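Local coordinates for A197 (Sulfolobus turreted icosahedral virus, PDB 2C0N), which is probably a viral glycosyltransferase of the GT-A fold, transferring sugar units onto acceptors that are not identified, at residues C86-L91 / E107-E112; R95-Y100 / P182-I187. All blocks are in the same frame, centred on the assembly; numbering follows the deposited sequence.

Overall arrangement
After the N-terminal strands and helices the chain runs along strand 84-88 of the large mixed sheet, passes a turn and comes back through residues 95-100. At residues 107-109 interaction 1 closes this short, mostly loop-like excursion against strand 84-88. Interaction 2 starts within that excursion and closes a far longer loop at residues 182-184, in the turn that leads into strand 186-188. The two loops therefore cross along the chain. The centres of the two interactions lie about 9 Å apart, and probable backbone hydrogen bonds from Leu91 N to Gly96 O and from Ser98 N to Tyr89 O join their segments. Together they tie the 89-112 excursion to the sheet and to the late turn after strand 178-180.

Interaction 1 of 2, residues C86-L91 / E107-E112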
loop_
_atom_site.group_PDB
_atom_site.type_symbol
_atom_site.label_atom_id
_atom_site.label_comp_id
_atom_site.label_asym_id
_atom_site.label_seq_id
_atom_site.Cartn_x
_atom_site.Cartn_y
_atom_site.Cartn_z
ATOM N N CYS A 86 21.853 9.968 6.404
ATOM C CA CYS A 86 21.692 8.585 5.891
ATOM C C CYS A 86 21.302 7.646 7.016
ATOM O O CYS A 86 21.835 7.741 8.097
ATOM C CB CYS A 86 23.000 8.066 5.350
ATOM S SG CYS A 86 23.689 9.115 4.088
ATOM N N GLY A 87 20.363 6.749 6.719
ATOM C CA GLY A 87 20.024 5.655 7.605
ATOM C C GLY A 87 20.610 4.311 7.170
ATOM O O GLY A 87 21.073 4.098 6.016
ATOM N N TYR A 88 20.543 3.375 8.090
ATOM C CA TYR A 88 21.142 2.076 7.895
ATOM C C TYR A 88 20.187 0.976 7.642
ATOM O O TYR A 88 19.238 0.792 8.386
ATOM C CB TYR A 88 21.926 1.683 9.147
ATOM C CG TYR A 88 23.266 2.346 9.272
ATOM C CD1 TYR A 88 24.421 1.763 8.706
ATOM C CD2 TYR A 88 23.400 3.521 9.958
ATOM C CE1 TYR A 88 25.646 2.349 8.811
ATOM C CE2 TYR A 88 24.643 4.118 10.102
ATOM C CZ TYR A 88 25.763 3.539 9.515
ATOM O OH TYR A 88 26.993 4.107 9.669
ATOM N N TYR A 89 20.478 0.220 6.596
ATOM C CA TYR A 89 19.938 -1.112 6.379
ATOM C C TYR A 89 21.022 -1.965 5.697
ATOM O O TYR A 89 21.970 -1.443 5.093
ATOM C CB TYR A 89 18.660 -1.039 5.562
ATOM C CG TYR A 89 18.826 -0.393 4.211
ATOM C CD1 TYR A 89 18.649 0.972 4.052
ATOM C CD2 TYR A 89 19.128 -1.154 3.089
ATOM C CE1 TYR A 89 18.817 1.574 2.821
ATOM C CE2 TYR A 89 19.292 -0.541 1.829
ATOM C CZ TYR A 89 19.119 0.822 1.730
ATOM O OH TYR A 89 19.275 1.465 0.541
ATOM N N TYR A 90 20.909 -3.278 5.858
ATOM C CA TYR A 90 21.844 -4.212 5.246
ATOM C C TYR A 90 21.451 -4.468 3.804
ATOM O O TYR A 90 20.299 -4.803 3.506
ATOM C CB TYR A 90 21.900 -5.548 5.998
ATOM C CG TYR A 90 23.266 -6.143 5.873
ATOM C CD1 TYR A 90 24.276 -5.711 6.711
ATOM C CD2 TYR A 90 23.583 -7.096 4.873
ATOM C CE1 TYR A 90 25.568 -6.185 6.597
ATOM C CE2 TYR A 90 24.912 -7.591 4.758
ATOM C CZ TYR A 90 25.881 -7.128 5.645
ATOM O OH TYR A 90 27.195 -7.562 5.620
ATOM N N LEU A 91 22.430 -4.368 2.920
ATOM C CA LEU A 91 22.184 -4.514 1.485
ATOM C C LEU A 91 21.833 -5.947 1.106
ATOM O O LEU A 91 22.415 -6.923 1.625
ATOM C CB LEU A 91 23.396 -4.012 0.691
ATOM C CG LEU A 91 23.810 -2.530 0.847
ATOM C CD1 LEU A 91 25.132 -2.216 0.189
ATOM C CD2 LEU A 91 22.742 -1.600 0.279
ATOM N N GLU A 107 30.021 -2.178 9.572
ATOM C CA GLU A 107 29.399 -1.995 10.876
ATOM C C GLU A 107 28.688 -0.621 10.951
ATOM O O GLU A 107 29.040 0.321 10.221
ATOM C CB GLU A 107 30.457 -2.108 11.992
ATOM C CG GLU A 107 31.191 -3.483 12.085
ATOM C CD GLU A 107 30.227 -4.670 12.381
ATOM O OE1 GLU A 107 29.083 -4.413 12.837
ATOM O OE2 GLU A 107 30.611 -5.864 12.168
ATOM N N ILE A 108 27.707 -0.526 11.844
ATOM C CA ILE A 108 26.919 0.688 12.059
ATOM C C ILE A 108 27.673 1.663 12.945
ATOM O O ILE A 108 28.194 1.276 13.967
ATOM C CB ILE A 108 25.551 0.352 12.713
ATOM C CG1 ILE A 108 24.736 -0.536 11.779
ATOM C CG2 ILE A 108 24.764 1.621 12.983
ATOM C CD1 ILE A 108 23.488 -1.160 12.409
ATOM N N PHE A 109 27.742 2.920 12.535
ATOM C CA PHE A 109 28.320 3.970 13.384
ATOM C C PHE A 109 27.721 5.340 13.060
ATOM O O PHE A 109 27.210 5.571 11.913
ATOM C CB PHE A 109 29.845 4.014 13.216
ATOM C CG PHE A 109 30.266 4.412 11.844
ATOM C CD1 PHE A 109 30.374 5.746 11.501
ATOM C CD2 PHE A 109 30.511 3.461 10.888
ATOM C CE1 PHE A 109 30.746 6.122 10.232
ATOM C CE2 PHE A 109 30.869 3.832 9.604
ATOM C CZ PHE A 109 30.986 5.161 9.280
ATOM N N ASP A 110 27.775 6.232 14.066
ATOM C CA ASP A 110 27.440 7.631 13.871
ATOM C C ASP A 110 28.664 8.341 13.394
ATOM O O ASP A 110 29.669 8.354 14.087
ATOM C CB ASP A 110 27.037 8.332 15.164
ATOM C CG ASP A 110 25.671 7.966 15.615
ATOM O OD1 ASP A 110 24.699 8.290 14.904
ATOM O OD2 ASP A 110 25.570 7.348 16.709
ATOM N N GLY A 111 28.578 8.966 12.229
ATOM C CA GLY A 111 29.713 9.681 11.707
ATOM C C GLY A 111 29.471 10.211 10.316
ATOM O O GLY A 111 28.497 9.870 9.670
ATOM N N GLU A 112 30.361 11.099 9.892
ATOM C CA GLU A 112 30.376 11.598 8.528
ATOM C C GLU A 112 30.734 10.461 7.561
ATOM O O GLU A 112 31.613 9.641 7.842
ATOM C CB GLU A 112 31.371 12.773 8.386
ATOM C CG GLU A 112 31.020 13.668 7.174
ATOM C CD GLU A 112 32.004 14.742 6.894
ATOM O OE1 GLU A 112 32.683 15.211 7.859
ATOM O OE2 GLU A 112 32.095 15.111 5.690
#
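Tyr88, on strand 84-88 of the mixed sheet of this GT-A fold, reaches to the incoming segment 107-109. With CG anti to its own carbonyl carbon (chi1 -78°), the bond from CA to CB points toward that segment, and the ring lays one face against Ile108. At the base of the ring, Tyr88 CD1 meets Ile108 CG1 at 3.9 Å, while Tyr88 CD2 lies 3.8 Å from Ile108 CG2. That methyl stands over the ring centre, 3.8 Å from the centroid and 13° off the normal, a CH-pi contact. Farther out, Tyr88 CE1 comes to 3.9 Å from Ile108 CA; on the other side Tyr88 CE2 touches Ile108 CG2 and lies 3.5 Å from Phe109 O. The tip leaves the isoleucine behind: Tyr88 OH donates to Phe109 O at 2.7 Å, in the carbonyl plane and on a lone pair (C=O...donor angle 133°). Methyl packing on the face and a hydrogen bond at the edge should together restrain ring rotation. Val99 also touches Tyr88, and Ile108 packs on Tyr97 as well as on Ser166 of strand 162-173. The same hydroxyl, Tyr88 OH, stands 3.7 Å above the plane of the Phe109 ring, over its centre.

Interaction 2 of 2, residues R95-Y100 / P182-I187; sequences RGYSVY and PDRKLI
Tyr97 extends its ring to the turn at residues 182-184, where its hydroxyl meets a backbone carbonyl and an arginine. The side chain leaves with CG anti to the carbonyl carbon and beside the backbone N, and although CB starts off across the line to the other segment, the long ring carries OH up to it. There Tyr97 OH donates to the backbone O of Pro182, 2.6 Å away. The approach is nearly straight to the carbonyl, with a C=O...donor angle of 160°, and the donor is tilted somewhat from the carbonyl plane. Pro182 O lies at the ring edge, 3.5 Å from CE2 of Tyr97. Arg184 NH1 sits at the edge too, beside CE1, and approaches Tyr97 OH to 3.0 Å, but the angle is too poor for a hydrogen bond. Arg184 runs extended through chi2, then bends at chi3 (-74°); the guanidinium plane stands 76° from the tyrosine ring, and the two side chains cross at about a right angle. NH1 has its stronger partner in Glu107, through a salt bridge. Tyr90 packs edge-to-face with Tyr97, and Pro182 rests on Lys169 and Tyr171 of strand 162-173. The tyrosine hydroxyl thus joins the loop after strand 84-88 to the turn of the beta hairpin formed by strands 178-180 and 186-188, part of the large mixed sheet of this GT-A fold.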
loop_
_atom_site.group_PDB
_atom_site.type_symbol
_atom_site.label_atom_id
_atom_site.label_comp_id
_atom_site.label_asym_id
_atom_site.label_seq_id
_atom_site.Cartn_x
_atom_site.Cartn_y
_atom_site.Cartn_z
ATOM N N ARG A 95 26.708 -7.003 0.515
ATOM C CA ARG A 95 28.042 -6.406 0.433
ATOM C C ARG A 95 28.370 -5.582 1.693
ATOM O O ARG A 95 29.528 -5.251 1.952
ATOM C CB ARG A 95 28.159 -5.565 -0.844
ATOM C CG ARG A 95 28.186 -6.388 -2.133
ATOM C CD ARG A 95 28.523 -5.548 -3.353
ATOM N NE ARG A 95 28.473 -6.258 -4.656
ATOM C CZ ARG A 95 29.248 -5.957 -5.708
ATOM N NH1 ARG A 95 30.161 -4.993 -5.623
ATOM N NH2 ARG A 95 29.156 -6.644 -6.855
ATOM N N GLY A 96 27.352 -5.289 2.488
ATOM C CA GLY A 96 27.512 -4.523 3.723
ATOM C C GLY A 96 26.264 -3.677 3.944
ATOM O O GLY A 96 25.180 -3.999 3.424
ATOM N N TYR A 97 26.420 -2.621 4.739
ATOM C CA TYR A 97 25.370 -1.649 5.008
ATOM C C TYR A 97 25.256 -0.608 3.942
ATOM O O TYR A 97 26.156 -0.428 3.144
ATOM C CB TYR A 97 25.606 -0.967 6.334
ATOM C CG TYR A 97 25.372 -1.885 7.491
ATOM C CD1 TYR A 97 26.431 -2.570 8.090
ATOM C CD2 TYR A 97 24.105 -2.063 8.001
ATOM C CE1 TYR A 97 26.213 -3.416 9.175
ATOM C CE2 TYR A 97 23.872 -2.909 9.070
ATOM C CZ TYR A 97 24.916 -3.590 9.653
ATOM O OH TYR A 97 24.682 -4.422 10.736
ATOM N N SER A 98 24.113 0.070 3.963
ATOM C CA SER A 98 23.732 1.075 2.962
ATOM C C SER A 98 24.489 2.400 2.966
ATOM O O SER A 98 24.036 3.330 2.315
ATOM C CB SER A 98 22.279 1.422 3.191
ATOM O OG SER A 98 22.091 1.824 4.552
ATOM N N VAL A 99 25.587 2.527 3.700
ATOM C CA VAL A 99 26.352 3.763 3.703
ATOM C C VAL A 99 27.780 3.405 3.394
ATOM O O VAL A 99 28.214 2.295 3.674
ATOM C CB VAL A 99 26.282 4.524 5.055
ATOM C CG1 VAL A 99 24.841 4.710 5.502
ATOM C CG2 VAL A 99 27.052 3.813 6.102
ATOM N N TYR A 100 28.507 4.333 2.799
ATOM C CA TYR A 100 29.916 4.067 2.463
ATOM C C TYR A 100 30.850 5.228 2.701
ATOM O O TYR A 100 30.455 6.395 2.611
ATOM C CB TYR A 100 30.045 3.601 1.027
ATOM C CG TYR A 100 29.613 4.620 0.003
ATOM C CD1 TYR A 100 30.499 5.604 -0.453
ATOM C CD2 TYR A 100 28.326 4.590 -0.540
ATOM C CE1 TYR A 100 30.107 6.523 -1.400
ATOM C CE2 TYR A 100 27.935 5.513 -1.490
ATOM C CZ TYR A 100 28.823 6.468 -1.916
ATOM O OH TYR A 100 28.446 7.400 -2.875
ATOM N N PRO A 182 18.762 -4.963 10.693
ATOM C CA PRO A 182 20.056 -4.278 10.862
ATOM C C PRO A 182 21.126 -5.037 11.672
ATOM O O PRO A 182 22.294 -4.673 11.610
ATOM C CB PRO A 182 19.686 -2.953 11.561
ATOM C CG PRO A 182 18.245 -2.849 11.555
ATOM C CD PRO A 182 17.628 -4.167 11.188
ATOM N N ASP A 183 20.736 -6.069 12.416
ATOM C CA ASP A 183 21.688 -6.929 13.154
ATOM C C ASP A 183 22.143 -8.108 12.306
ATOM O O ASP A 183 22.650 -9.078 12.858
ATOM C CB ASP A 183 21.073 -7.553 14.395
ATOM C CG ASP A 183 20.733 -6.573 15.468
ATOM O OD1 ASP A 183 21.539 -5.670 15.746
ATOM O OD2 ASP A 183 19.649 -6.763 16.086
ATOM N N ARG A 184 21.915 -8.034 10.992
ATOM C CA ARG A 184 22.327 -9.027 9.994
ATOM C C ARG A 184 21.687 -10.388 10.209
ATOM O O ARG A 184 22.325 -11.416 10.017
ATOM C CB ARG A 184 23.844 -9.180 9.971
ATOM C CG ARG A 184 24.567 -7.924 9.667
ATOM C CD ARG A 184 26.038 -8.150 9.697
ATOM N NE ARG A 184 26.492 -8.281 11.079
ATOM C CZ ARG A 184 26.970 -7.288 11.826
ATOM N NH1 ARG A 184 27.114 -6.060 11.329
ATOM N NH2 ARG A 184 27.354 -7.535 13.079
ATOM N N LYS A 185 20.449 -10.394 10.662
ATOM C CA LYS A 185 19.710 -11.612 10.842
ATOM C C LYS A 185 18.526 -11.532 9.920
ATOM O O LYS A 185 18.168 -10.477 9.451
ATOM C CB LYS A 185 19.283 -11.732 12.312
ATOM C CG LYS A 185 20.486 -11.869 13.294
ATOM C CD LYS A 185 20.551 -13.196 14.056
ATOM C CE LYS A 185 21.228 -14.334 13.270
ATOM N NZ LYS A 185 22.711 -14.231 13.177
ATOM N N LEU A 186 17.924 -12.659 9.632
ATOM C CA LEU A 186 16.683 -12.653 8.860
ATOM C C LEU A 186 15.490 -12.620 9.817
ATOM O O LEU A 186 15.466 -13.374 10.792
ATOM C CB LEU A 186 16.653 -13.922 8.037
ATOM C CG LEU A 186 15.889 -14.042 6.739
ATOM C CD1 LEU A 186 16.344 -12.990 5.728
ATOM C CD2 LEU A 186 16.157 -15.474 6.234
ATOM N N ILE A 187 14.517 -11.772 9.551
ATOM C CA ILE A 187 13.319 -11.686 10.393
ATOM C C ILE A 187 12.125 -11.899 9.498
ATOM O O ILE A 187 12.243 -11.808 8.290
ATOM C CB ILE A 187 13.228 -10.338 11.152
ATOM C CG1 ILE A 187 13.140 -9.138 10.215
ATOM C CG2 ILE A 187 14.384 -10.243 12.088
ATOM C CD1 ILE A 187 11.735 -8.814 9.751
#